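Local atomic coordinates of nitrate transport protein (Xanthomonas axonopodis pv. citri, PDB entry 3KSX), a protein that binds alkanesulfonates as the periplasmic binding protein SsuA, probably delivering them to an ABC-type importer, and was crystallised with MOPS in place. Residues W182-W185 against D186-S190; P107-P110 against K111-T114; A291-F294 against Y295-L299; G225-V228 against Q229-G233; R244-A247 against G248-T252. All coordinates share one frame; numbering follows the deposited sequence.

Interaction 1 (W182-W185 against D186-S190)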
loop_
_atom_site.group_PDB
_atom_site.type_symbol
_atom_site.label_atom_id
_atom_site.label_comp_id
_atom_site.label_asym_id
_atom_site.label_seq_id
_atom_site.Cartn_x
_atom_site.Cartn_y
_atom_site.Cartn_z
ATOM N N TRP A 182 -11.553 12.086 0.321
ATOM C CA TRP A 182 -10.873 11.094 -0.482
ATOM C C TRP A 182 -9.977 10.374 0.494
ATOM O O TRP A 182 -9.208 11.081 1.177
ATOM C CB TRP A 182 -10.081 11.834 -1.585
ATOM C CG TRP A 182 -9.238 10.943 -2.497
ATOM C CD1 TRP A 182 -9.403 9.566 -2.737
ATOM C CD2 TRP A 182 -8.202 11.376 -3.321
ATOM N NE1 TRP A 182 -8.442 9.134 -3.649
ATOM C CE2 TRP A 182 -7.698 10.254 -4.014
ATOM C CE3 TRP A 182 -7.593 12.646 -3.529
ATOM C CZ2 TRP A 182 -6.615 10.363 -4.910
ATOM C CZ3 TRP A 182 -6.522 12.747 -4.471
ATOM C CH2 TRP A 182 -6.046 11.615 -5.108
ATOM N N ALA A 183 -10.130 9.055 0.665
ATOM C CA ALA A 183 -9.162 8.353 1.559
ATOM C C ALA A 183 -8.047 7.866 0.591
ATOM O O ALA A 183 -8.320 7.143 -0.372
ATOM C CB ALA A 183 -9.753 7.257 2.286
ATOM N N ILE A 184 -6.827 8.268 0.917
ATOM C CA ILE A 184 -5.638 8.112 -0.015
ATOM C C ILE A 184 -4.334 8.175 0.749
ATOM O O ILE A 184 -4.325 8.512 1.912
ATOM C CB ILE A 184 -5.680 9.180 -1.172
ATOM C CG1 ILE A 184 -4.720 8.860 -2.339
ATOM C CG2 ILE A 184 -5.389 10.636 -0.623
ATOM C CD1 ILE A 184 -4.960 7.500 -3.030
ATOM N N TRP A 185 -3.248 7.836 0.111
ATOM C CA TRP A 185 -1.966 7.817 0.803
ATOM C C TRP A 185 -1.040 8.825 0.099
ATOM O O TRP A 185 -1.439 9.474 -0.863
ATOM C CB TRP A 185 -1.444 6.372 0.734
ATOM C CG TRP A 185 -1.650 5.688 -0.583
ATOM C CD1 TRP A 185 -0.830 5.691 -1.649
ATOM C CD2 TRP A 185 -2.800 4.891 -0.962
ATOM N NE1 TRP A 185 -1.380 4.956 -2.667
ATOM C CE2 TRP A 185 -2.604 4.483 -2.290
ATOM C CE3 TRP A 185 -3.973 4.520 -0.310
ATOM C CZ2 TRP A 185 -3.481 3.626 -2.951
ATOM C CZ3 TRP A 185 -4.894 3.736 -1.011
ATOM C CH2 TRP A 185 -4.647 3.319 -2.325
ATOM N N ASP A 186 0.185 8.973 0.608
ATOM C CA ASP A 186 1.273 9.666 -0.077
ATOM C C ASP A 186 1.659 8.974 -1.400
ATOM O O ASP A 186 1.670 7.727 -1.494
ATOM C CB ASP A 186 2.518 9.775 0.799
ATOM C CG ASP A 186 2.619 11.085 1.512
ATOM O OD1 ASP A 186 2.094 12.105 1.019
ATOM O OD2 ASP A 186 3.202 11.087 2.605
ATOM N N PRO A 187 2.004 9.772 -2.412
ATOM C CA PRO A 187 2.290 11.234 -2.316
ATOM C C PRO A 187 1.124 12.187 -2.583
ATOM O O PRO A 187 1.335 13.391 -2.537
ATOM C CB PRO A 187 3.346 11.421 -3.422
ATOM C CG PRO A 187 2.741 10.479 -4.566
ATOM C CD PRO A 187 2.295 9.230 -3.767
ATOM N N TRP A 188 -0.062 11.658 -2.893
ATOM C CA TRP A 188 -1.263 12.490 -3.124
ATOM C C TRP A 188 -1.565 13.349 -1.890
ATOM O O TRP A 188 -1.790 14.535 -2.024
ATOM C CB TRP A 188 -2.475 11.644 -3.514
ATOM C CG TRP A 188 -2.151 10.578 -4.554
ATOM C CD1 TRP A 188 -1.691 9.270 -4.328
ATOM C CD2 TRP A 188 -2.279 10.712 -5.957
ATOM N NE1 TRP A 188 -1.511 8.622 -5.520
ATOM C CE2 TRP A 188 -1.867 9.473 -6.541
ATOM C CE3 TRP A 188 -2.675 11.751 -6.781
ATOM C CZ2 TRP A 188 -1.880 9.251 -7.924
ATOM C CZ3 TRP A 188 -2.667 11.542 -8.190
ATOM C CH2 TRP A 188 -2.275 10.298 -8.741
ATOM N N TYR A 189 -1.539 12.785 -0.682
ATOM C CA TYR A 189 -1.640 13.573 0.539
ATOM C C TYR A 189 -0.716 14.809 0.539
ATOM O O TYR A 189 -1.149 15.973 0.686
ATOM C CB TYR A 189 -1.325 12.649 1.734
ATOM C CG TYR A 189 -1.064 13.322 3.002
ATOM C CD1 TYR A 189 -1.819 14.440 3.394
ATOM C CD2 TYR A 189 -0.122 12.815 3.884
ATOM C CE1 TYR A 189 -1.576 15.064 4.599
ATOM C CE2 TYR A 189 0.109 13.402 5.090
ATOM C CZ TYR A 189 -0.606 14.548 5.444
ATOM O OH TYR A 189 -0.368 15.154 6.667
ATOM N N SER A 190 0.557 14.559 0.362
ATOM C CA SER A 190 1.508 15.704 0.485
ATOM C C SER A 190 1.291 16.714 -0.631
ATOM O O SER A 190 1.338 17.927 -0.371
ATOM C CB SER A 190 2.947 15.199 0.507
ATOM O OG SER A 190 3.217 14.414 1.685
#
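With CG anti to the carbonyl carbon (chi1 -45°), the indole of Trp188 turns back over the strand that has just ended and meets Trp182 and Ile184, while Trp185, its CG set between backbone N and carbonyl carbon, presents a ring face to Ile184 CD1. The touching is done by carbon. Trp182 brings its far corner, CH2, to within 3.8 Å of Trp188 CE3, and the two indoles are inclined at 59°, an oblique meeting. Ile184 supplies its longer branch: CG1 stands 3.6 Å from Trp188 CD1, and CD1 of the same isoleucine rests over the centre of one face of the Trp185 ring. Trp188 in turn directs an edge toward the Trp185 face in an offset edge-to-face pair, the planes at 83°. Around the turn, which contains a cis peptide before Pro187, a weak though nearly straight bond joins Tyr189 N to Trp185 O at 3.3 Å. Asp186 reaches forward to the first turn of helix 188-194, where its OD1 accepts from Ser190 N at 3.0 Å and from Ser190 OG at 2.7 Å; its OD2 is hydrogen-bonded to His270. The aromatic cluster therefore packs strand end against helix start, with helix 167-175 touching both Trp182 and Trp188. Trp185 lies beside the bound MOPS, with Ile184 packed on one face of its ring, while both oxygens of the buried Asp186 carboxylate are satisfied by hydrogen bonds.

Interaction 2 (P107-P110 against K111-T114)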
loop_
_atom_site.group_PDB
_atom_site.type_symbol
_atom_site.label_atom_id
_atom_site.label_comp_id
_atom_site.label_asym_id
_atom_site.label_seq_id
_atom_site.Cartn_x
_atom_site.Cartn_y
_atom_site.Cartn_z
ATOM N N PRO A 107 6.540 -2.427 7.782
ATOM C CA PRO A 107 5.869 -1.737 8.875
ATOM C C PRO A 107 5.003 -0.510 8.457
ATOM O O PRO A 107 5.148 0.061 7.356
ATOM C CB PRO A 107 7.022 -1.327 9.736
ATOM C CG PRO A 107 8.083 -2.456 9.398
ATOM C CD PRO A 107 7.996 -2.347 7.945
ATOM N N PRO A 108 4.046 -0.143 9.305
ATOM C CA PRO A 108 3.097 0.823 8.776
ATOM C C PRO A 108 3.619 2.266 8.760
ATOM O O PRO A 108 4.618 2.616 9.427
ATOM C CB PRO A 108 1.916 0.748 9.806
ATOM C CG PRO A 108 2.627 0.379 11.093
ATOM C CD PRO A 108 3.664 -0.627 10.632
ATOM N N THR A 109 2.963 3.103 7.979
ATOM C CA THR A 109 3.314 4.535 7.855
ATOM C C THR A 109 2.062 5.364 8.066
ATOM O O THR A 109 1.426 5.850 7.098
ATOM C CB THR A 109 3.991 4.824 6.462
ATOM O OG1 THR A 109 3.159 4.361 5.441
ATOM C CG2 THR A 109 5.243 4.061 6.318
ATOM N N PRO A 110 1.606 5.479 9.350
ATOM C CA PRO A 110 0.267 5.905 9.583
ATOM C C PRO A 110 0.062 7.374 9.206
ATOM O O PRO A 110 -1.045 7.785 8.882
ATOM C CB PRO A 110 0.105 5.728 11.100
ATOM C CG PRO A 110 1.612 5.675 11.675
ATOM C CD PRO A 110 2.268 4.960 10.570
ATOM N N LYS A 111 1.101 8.193 9.274
ATOM C CA LYS A 111 0.954 9.590 8.892
ATOM C C LYS A 111 0.707 9.750 7.402
ATOM O O LYS A 111 0.139 10.774 6.953
ATOM C CB LYS A 111 2.246 10.336 9.284
ATOM C CG LYS A 111 2.398 10.522 10.794
ATOM C CD LYS A 111 3.879 10.893 11.086
ATOM C CE LYS A 111 4.013 11.466 12.490
ATOM N NZ LYS A 111 4.167 12.931 12.383
ATOM N N ALA A 112 1.124 8.752 6.630
ATOM C CA ALA A 112 1.029 8.778 5.208
ATOM C C ALA A 112 -0.321 8.203 4.732
ATOM O O ALA A 112 -0.507 8.068 3.532
ATOM C CB ALA A 112 2.188 8.065 4.586
ATOM N N GLU A 113 -1.207 7.745 5.647
ATOM C CA GLU A 113 -2.549 7.262 5.250
ATOM C C GLU A 113 -3.555 8.290 5.724
ATOM O O GLU A 113 -3.644 8.517 6.923
ATOM C CB GLU A 113 -2.960 5.921 5.899
ATOM C CG GLU A 113 -1.993 4.824 5.602
ATOM C CD GLU A 113 -2.411 3.991 4.351
ATOM O OE1 GLU A 113 -3.417 4.298 3.623
ATOM O OE2 GLU A 113 -1.724 2.955 4.175
ATOM N N THR A 114 -4.352 8.845 4.813
ATOM C CA THR A 114 -5.133 10.059 5.145
ATOM C C THR A 114 -6.555 10.072 4.551
ATOM O O THR A 114 -6.764 9.489 3.498
ATOM C CB THR A 114 -4.379 11.320 4.667
ATOM O OG1 THR A 114 -4.408 11.396 3.235
ATOM C CG2 THR A 114 -2.905 11.267 5.099
HETATM O O HOH W 1 0.408 2.096 6.776
#
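Two backbone hydrogen bonds close the turn between Thr109 and Glu113. Ala112 N donates to Thr109 O at 3.0 Å, and Glu113 N donates to Pro110 O at 3.2 Å. Both donors stand above the planes of the carbonyls they meet, the second 71° out, as the tight winding of the chain brings each N-H over its acceptor. Each bond spans three residues, the spacing of a 3-10 turn, and this turn leads straight into strand 113-118 of the sheet that also holds strand 181-185. Van der Waals contact is modest: the Ala112 methyl packs against two oxygens of its neighbour, 3.4 Å from Thr109 O and 3.9 Å from Thr109 OG1. That hydroxyl lies between the backbone N and the carbonyl carbon (chi1 54°), which places it on the Ala112 side of its residue; it also makes a weak hydrogen bond to O4 of the bound MOPS, so the turn contributes to the ligand pocket. Water supplies the remaining polar link. Thr109 N donates to it at 3.0 Å, and the water gives a weak bond to Glu113 OE2 at 3.5 Å. Glu113 reaches this position by a bend at chi2 (-94°), its CG passing 3.9 Å from Thr109 O, and OE2 has a firmer partner in the hydroxyl of Ser141. Backbone hydrogen bonds between Pro110 and Gly204 and between Ala112 and Asp186 tie the turn to two other parts of the chain.

Interaction 3 (A291-F294 against Y295-L299)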
loop_
_atom_site.group_PDB
_atom_site.type_symbol
_atom_site.label_atom_id
_atom_site.label_comp_id
_atom_site.label_asym_id
_atom_site.label_seq_id
_atom_site.Cartn_x
_atom_site.Cartn_y
_atom_site.Cartn_z
ATOM N N ALA A 291 -9.037 -9.281 8.969
ATOM C CA ALA A 291 -9.871 -10.181 8.156
ATOM C C ALA A 291 -11.209 -10.376 8.930
ATOM O O ALA A 291 -12.307 -10.367 8.338
ATOM C CB ALA A 291 -9.083 -11.554 8.019
ATOM N N ASP A 292 -11.104 -10.614 10.232
ATOM C CA ASP A 292 -12.332 -10.849 11.059
ATOM C C ASP A 292 -13.274 -9.648 11.081
ATOM O O ASP A 292 -14.544 -9.773 10.954
ATOM C CB ASP A 292 -11.950 -11.235 12.500
ATOM C CG ASP A 292 -11.176 -12.597 12.592
ATOM O OD1 ASP A 292 -11.125 -13.403 11.623
ATOM O OD2 ASP A 292 -10.591 -12.799 13.674
ATOM N N LEU A 293 -12.658 -8.464 11.220
ATOM C CA LEU A 293 -13.380 -7.180 11.176
ATOM C C LEU A 293 -14.099 -6.966 9.857
ATOM O O LEU A 293 -15.255 -6.576 9.863
ATOM C CB LEU A 293 -12.432 -5.997 11.466
ATOM C CG LEU A 293 -12.949 -4.549 11.416
ATOM C CD1 LEU A 293 -14.078 -4.380 12.385
ATOM C CD2 LEU A 293 -11.788 -3.610 11.768
ATOM N N PHE A 294 -13.422 -7.220 8.723
ATOM C CA PHE A 294 -13.992 -6.949 7.415
ATOM C C PHE A 294 -15.134 -7.899 7.172
ATOM O O PHE A 294 -16.185 -7.532 6.633
ATOM C CB PHE A 294 -12.915 -7.055 6.302
ATOM C CG PHE A 294 -12.286 -5.722 6.011
ATOM C CD1 PHE A 294 -11.482 -5.113 6.971
ATOM C CD2 PHE A 294 -12.521 -5.073 4.773
ATOM C CE1 PHE A 294 -10.981 -3.883 6.771
ATOM C CE2 PHE A 294 -11.984 -3.798 4.547
ATOM C CZ PHE A 294 -11.215 -3.189 5.553
ATOM N N TYR A 295 -14.960 -9.104 7.641
ATOM C CA TYR A 295 -16.058 -10.096 7.531
ATOM C C TYR A 295 -17.301 -9.697 8.396
ATOM O O TYR A 295 -18.461 -9.771 7.918
ATOM C CB TYR A 295 -15.534 -11.471 7.905
ATOM C CG TYR A 295 -16.615 -12.528 7.739
ATOM C CD1 TYR A 295 -17.171 -12.786 6.488
ATOM C CD2 TYR A 295 -17.095 -13.226 8.841
ATOM C CE1 TYR A 295 -18.180 -13.731 6.330
ATOM C CE2 TYR A 295 -18.116 -14.184 8.703
ATOM C CZ TYR A 295 -18.647 -14.424 7.433
ATOM O OH TYR A 295 -19.624 -15.378 7.275
ATOM N N ALA A 296 -17.051 -9.353 9.654
ATOM C CA ALA A 296 -18.040 -8.922 10.666
ATOM C C ALA A 296 -18.866 -7.779 10.108
ATOM O O ALA A 296 -20.074 -7.738 10.327
ATOM C CB ALA A 296 -17.328 -8.437 11.919
ATOM N N GLN A 297 -18.188 -6.844 9.441
ATOM C CA GLN A 297 -18.798 -5.658 8.800
ATOM C C GLN A 297 -19.374 -5.911 7.413
ATOM O O GLN A 297 -19.786 -4.970 6.723
ATOM C CB GLN A 297 -17.766 -4.523 8.731
ATOM C CG GLN A 297 -17.385 -3.962 10.093
ATOM C CD GLN A 297 -18.559 -3.407 10.881
ATOM O OE1 GLN A 297 -18.617 -3.536 12.108
ATOM N NE2 GLN A 297 -19.487 -2.778 10.182
ATOM N N ARG A 298 -19.432 -7.181 7.010
ATOM C CA ARG A 298 -19.991 -7.553 5.718
ATOM C C ARG A 298 -19.285 -6.883 4.521
ATOM O O ARG A 298 -19.902 -6.574 3.484
ATOM C CB ARG A 298 -21.469 -7.223 5.701
ATOM C CG ARG A 298 -22.282 -7.777 6.862
ATOM C CD ARG A 298 -23.793 -7.543 6.571
ATOM N NE ARG A 298 -24.270 -6.136 6.682
ATOM C CZ ARG A 298 -24.384 -5.227 5.684
ATOM N NH1 ARG A 298 -24.025 -5.512 4.421
ATOM N NH2 ARG A 298 -24.860 -3.998 5.961
ATOM N N LEU A 299 -17.984 -6.666 4.652
ATOM C CA LEU A 299 -17.201 -6.096 3.560
ATOM C C LEU A 299 -16.436 -7.157 2.758
ATOM O O LEU A 299 -15.864 -6.854 1.703
ATOM C CB LEU A 299 -16.243 -5.049 4.116
ATOM C CG LEU A 299 -16.866 -3.957 4.974
ATOM C CD1 LEU A 299 -15.837 -3.058 5.544
ATOM C CD2 LEU A 299 -17.850 -3.135 4.159
#
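Phe294 and Leu299 meet where helix 281-296 ends, a local contact of backbone hydrogen bonds and apolar side chains on the periphery of the protein. Leu299 brings its CD1 over one face of the Phe294 ring, while its CB approaches Phe294 CD2 at 3.8 Å. The leucine's CG is anti to the carbonyl carbon (chi1 -53°), an arrangement that carries the branched end back toward the phenyl group. Leu300 and residues of helices 88-95 and 141-152 also touch this phenylalanine, so its ring is buried among several elements while the turn itself faces outward. Next to this pair, Leu293 and Gln297 run side by side and point the same way, with Leu293 CD1 4.0 Å from Gln297 CG. Regular helical bonds persist up to Gln297, whose N donates to Leu293 O at 3.0 Å; Ala296 N likewise donates to Asp292 O at 2.9 Å. The carboxylate of Asp292 is occupied outside the segments, its OD1 accepting from Gln288 and forming a salt bridge with Arg303. Beyond Gln297 the pattern changes. Leu299 N reaches back to Phe294 O at 2.8 Å, nearly in line with the carbonyl, and Arg298 N bonds to Tyr295 O at 2.9 Å. With Arg298 at positive phi (58°) as the C-prime residue, this pair of bonds is the Schellman motif, here accompanied by the packing of Leu299 on Phe294.

Interaction 4 (G225-V228 against Q229-G233)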
loop_
_atom_site.group_PDB
_atom_site.type_symbol
_atom_site.label_atom_id
_atom_site.label_comp_id
_atom_site.label_asym_id
_atom_site.label_seq_id
_atom_site.Cartn_x
_atom_site.Cartn_y
_atom_site.Cartn_z
ATOM N N GLY A 225 12.614 -20.387 -2.827
ATOM C CA GLY A 225 12.625 -19.810 -1.485
ATOM C C GLY A 225 13.813 -18.964 -1.141
ATOM O O GLY A 225 13.642 -17.827 -0.699
ATOM N N PRO A 226 15.036 -19.502 -1.347
ATOM C CA PRO A 226 16.212 -18.758 -0.919
ATOM C C PRO A 226 16.263 -17.443 -1.692
ATOM O O PRO A 226 16.631 -16.389 -1.132
ATOM C CB PRO A 226 17.348 -19.648 -1.374
ATOM C CG PRO A 226 16.828 -21.023 -1.193
ATOM C CD PRO A 226 15.333 -20.938 -1.507
ATOM N N PHE A 227 15.882 -17.530 -2.966
ATOM C CA PHE A 227 15.984 -16.399 -3.871
ATOM C C PHE A 227 15.008 -15.349 -3.389
ATOM O O PHE A 227 15.377 -14.197 -3.325
ATOM C CB PHE A 227 15.720 -16.828 -5.318
ATOM C CG PHE A 227 15.530 -15.697 -6.283
ATOM C CD1 PHE A 227 16.617 -15.075 -6.865
ATOM C CD2 PHE A 227 14.242 -15.294 -6.665
ATOM C CE1 PHE A 227 16.435 -14.037 -7.778
ATOM C CE2 PHE A 227 14.056 -14.261 -7.592
ATOM C CZ PHE A 227 15.133 -13.636 -8.131
ATOM N N VAL A 228 13.775 -15.753 -3.034
ATOM C CA VAL A 228 12.770 -14.788 -2.532
ATOM C C VAL A 228 13.232 -14.125 -1.249
ATOM O O VAL A 228 13.079 -12.895 -1.077
ATOM C CB VAL A 228 11.410 -15.444 -2.389
ATOM C CG1 VAL A 228 10.439 -14.545 -1.529
ATOM C CG2 VAL A 228 10.842 -15.704 -3.836
ATOM N N GLN A 229 13.848 -14.921 -0.379
ATOM C CA GLN A 229 14.425 -14.385 0.889
ATOM C C GLN A 229 15.502 -13.324 0.588
ATOM O O GLN A 229 15.509 -12.230 1.180
ATOM C CB GLN A 229 14.961 -15.537 1.722
ATOM C CG GLN A 229 15.665 -15.140 3.021
ATOM C CD GLN A 229 16.006 -16.410 3.863
ATOM O OE1 GLN A 229 15.931 -16.384 5.100
ATOM N NE2 GLN A 229 16.335 -17.537 3.178
ATOM N N GLN A 230 16.409 -13.646 -0.344
ATOM C CA GLN A 230 17.458 -12.719 -0.748
ATOM C C GLN A 230 16.902 -11.500 -1.413
ATOM O O GLN A 230 17.410 -10.397 -1.168
ATOM C CB GLN A 230 18.447 -13.392 -1.669
ATOM C CG GLN A 230 19.422 -14.222 -0.858
ATOM C CD GLN A 230 19.816 -15.453 -1.587
ATOM O OE1 GLN A 230 20.072 -15.420 -2.800
ATOM N NE2 GLN A 230 19.834 -16.582 -0.874
ATOM N N VAL A 231 15.855 -11.655 -2.248
ATOM C CA VAL A 231 15.130 -10.508 -2.825
ATOM C C VAL A 231 14.645 -9.560 -1.717
ATOM O O VAL A 231 14.916 -8.343 -1.779
ATOM C CB VAL A 231 13.956 -10.976 -3.728
ATOM C CG1 VAL A 231 13.114 -9.805 -4.167
ATOM C CG2 VAL A 231 14.504 -11.695 -5.016
ATOM N N MET A 232 13.955 -10.128 -0.726
ATOM C CA MET A 232 13.421 -9.353 0.407
ATOM C C MET A 232 14.568 -8.666 1.093
ATOM O O MET A 232 14.458 -7.495 1.438
ATOM C CB MET A 232 12.769 -10.192 1.484
ATOM C CG MET A 232 11.517 -10.996 1.108
ATOM S SD MET A 232 10.209 -9.885 0.608
ATOM C CE MET A 232 10.367 -9.768 -1.201
ATOM N N GLY A 233 15.679 -9.395 1.287
ATOM C CA GLY A 233 16.926 -8.770 1.817
ATOM C C GLY A 233 17.372 -7.504 1.123
ATOM O O GLY A 233 17.764 -6.551 1.758
HETATM O O HOH W 2 18.163 -17.332 1.210
#
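Pro226 O is gripped by two donors: Gln230 N reaches it at 2.9 Å and a water donates to it at 3.0 Å. That water also accepts from Gln230 NE2 at 2.8 Å and, more weakly, from Gln229 NE2, so a single molecule gathers both glutamine amides beside the carbonyl. Gln230 gets there by bending at chi2 (145°), which lays its amide alongside the proline residue; NE2 itself is 3.2 Å from Pro226 O, but at a poor angle for a direct bond, and the water makes the connection instead. Gln229 comes to the same water with an extended chain. The apolar side of the helix is built differently. Phe227, with CG anti to the backbone N (chi1 168°), offers one ring face to Val231, and the CG2 methyl stands 3.8 Å from the ring centroid, 17° off the normal, a clear CH-pi contact. The same methyl is close to the Phe227 backbone, at 3.1 Å from the carbonyl O, while Val231 N donates to that oxygen at 2.8 Å. Gln229 N to Gly225 O and Met232 N to Val228 O continue the regular helical bonding. Water-linked amides thus mark the outer side of this first part of helix 225-244, and its buried side is filled by Phe227, Val228, Val231 and Met232. Phe227 meets Phe55 edge-to-face and touches Tyr220 of helix 218-223 and Leu31 of strand 30-36, while Val231 and Met232 pack on Leu82 of strand 82-86.

Interaction 5 (R244-A247 against G248-T252)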
loop_
_atom_site.group_PDB
_atom_site.type_symbol
_atom_site.label_atom_id
_atom_site.label_comp_id
_atom_site.label_asym_id
_atom_site.label_seq_id
_atom_site.Cartn_x
_atom_site.Cartn_y
_atom_site.Cartn_z
ATOM N N ARG A 244 19.601 6.895 4.832
ATOM C CA ARG A 244 21.071 6.936 4.510
ATOM C C ARG A 244 21.463 7.827 3.325
ATOM O O ARG A 244 22.626 8.278 3.228
ATOM C CB ARG A 244 21.680 5.519 4.367
ATOM C CG ARG A 244 21.126 4.595 3.264
ATOM C CD ARG A 244 22.045 3.351 3.089
ATOM N NE ARG A 244 21.316 2.116 2.796
ATOM C CZ ARG A 244 20.637 1.398 3.704
ATOM N NH1 ARG A 244 20.553 1.787 4.986
ATOM N NH2 ARG A 244 20.022 0.281 3.337
ATOM N N ASP A 245 20.505 8.102 2.439
ATOM C CA ASP A 245 20.767 8.912 1.209
ATOM C C ASP A 245 19.667 9.938 1.006
ATOM O O ASP A 245 19.064 10.008 -0.078
ATOM C CB ASP A 245 20.914 8.022 -0.050
ATOM C CG ASP A 245 21.455 8.797 -1.271
ATOM O OD1 ASP A 245 22.136 9.811 -1.045
ATOM O OD2 ASP A 245 21.216 8.414 -2.467
ATOM N N ARG A 246 19.392 10.738 2.036
ATOM C CA ARG A 246 18.214 11.623 1.985
ATOM C C ARG A 246 18.168 12.543 0.741
ATOM O O ARG A 246 17.190 12.493 -0.035
ATOM C CB ARG A 246 18.047 12.402 3.315
ATOM C CG ARG A 246 16.928 13.470 3.332
ATOM C CD ARG A 246 16.845 14.253 4.710
ATOM N NE ARG A 246 15.711 15.200 4.709
ATOM C CZ ARG A 246 14.467 14.900 5.103
ATOM N NH1 ARG A 246 14.165 13.687 5.560
ATOM N NH2 ARG A 246 13.507 15.812 5.035
ATOM N N ALA A 247 19.212 13.356 0.538
ATOM C CA ALA A 247 19.204 14.374 -0.533
ATOM C C ALA A 247 19.166 13.757 -1.925
ATOM O O ALA A 247 18.451 14.234 -2.796
ATOM C CB ALA A 247 20.378 15.347 -0.382
ATOM N N GLY A 248 19.940 12.677 -2.104
ATOM C CA GLY A 248 20.036 11.945 -3.354
ATOM C C GLY A 248 18.669 11.373 -3.655
ATOM O O GLY A 248 18.176 11.532 -4.762
ATOM N N SER A 249 18.050 10.742 -2.651
ATOM C CA SER A 249 16.717 10.154 -2.782
ATOM C C SER A 249 15.669 11.168 -3.217
ATOM O O SER A 249 14.883 10.883 -4.099
ATOM C CB SER A 249 16.275 9.523 -1.471
ATOM O OG SER A 249 16.936 8.282 -1.227
ATOM N N ILE A 250 15.642 12.341 -2.596
ATOM C CA ILE A 250 14.649 13.339 -2.954
ATOM C C ILE A 250 14.786 13.721 -4.422
ATOM O O ILE A 250 13.787 13.794 -5.146
ATOM C CB ILE A 250 14.779 14.625 -2.108
ATOM C CG1 ILE A 250 14.519 14.349 -0.615
ATOM C CG2 ILE A 250 13.884 15.733 -2.642
ATOM C CD1 ILE A 250 15.181 15.438 0.338
ATOM N N LYS A 251 16.008 13.997 -4.873
ATOM C CA LYS A 251 16.132 14.508 -6.245
ATOM C C LYS A 251 15.766 13.430 -7.236
ATOM O O LYS A 251 15.137 13.743 -8.240
ATOM C CB LYS A 251 17.496 15.158 -6.565
ATOM C CG LYS A 251 18.662 14.179 -6.673
ATOM C CD LYS A 251 19.012 13.748 -8.129
ATOM C CE LYS A 251 19.845 12.408 -8.155
ATOM N NZ LYS A 251 20.780 12.094 -6.975
ATOM N N THR A 252 16.105 12.163 -6.945
ATOM C CA THR A 252 15.780 11.026 -7.839
ATOM C C THR A 252 14.308 10.763 -7.932
ATOM O O THR A 252 13.791 10.635 -9.034
ATOM C CB THR A 252 16.501 9.703 -7.440
ATOM O OG1 THR A 252 17.922 9.915 -7.478
ATOM C CG2 THR A 252 16.092 8.536 -8.365
HETATM O O HOH W 3 18.927 7.325 -3.027
#
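Asp245 and Ser249 face each other across the first turn of helix 246-257. From Asp245 CB, which lies 4.2 Å from Ser249 OG, the side chain runs anti to its own backbone N (chi1 -169°) and over the start of the helix. CG comes within 4.0 Å of Gly248 CA. At the tip, OD1 stands 3.8 Å from Gly248 N, a proximity without a hydrogen bond, while OD2 accepts from a water at 2.6 Å. The same water donates to Ser249 OG at 2.8 Å and so bridges the carboxylate to the hydroxyl. Gly248 has no side chain, and the carboxylate passes close over its CA. The backbone of Asp245 is engaged as well: its O accepts from Ser249 N at 2.9 Å, and Ser249 OG is also near that oxygen, although its proton has another acceptor within reach. Farther round, Ile250 N donates to Arg246 O, and Ile250 CD1 approaches Arg246 CG at 4.0 Å. The extended Arg246 chain carries its guanidinium on to a salt bridge with Glu265, and Ile250 also packs on helix 261-269. A negative carboxylate beside the N-terminal turn would be expected to interact favourably with the helix dipole. Asp245, which leaves helical geometry right after helix 225-244, stands at the N-cap position of helix 246-257, at the junction of two consecutive helices.

Along the chain the order is interaction 2, 1, 4, 5 and 3. Interactions 1 and 2 lie about 10 Å apart by centres and touch: strands 181-185 and 113-118 are neighbours in one mixed five-stranded sheet, with probable backbone bonds from Ile184 N to Thr114 O and Asp186 N to Ala112 O. Both adjoin the bound MOPS, so together they help form the ligand site. The other three are helix-end contacts farther out. Interactions 4 and 5 belong to consecutive helices, 225-244 and 246-257, with centres about 26 Å apart, whereas interactions 3 and 5, with centres about 40 Å apart, lie on opposite sides of the chain's centre.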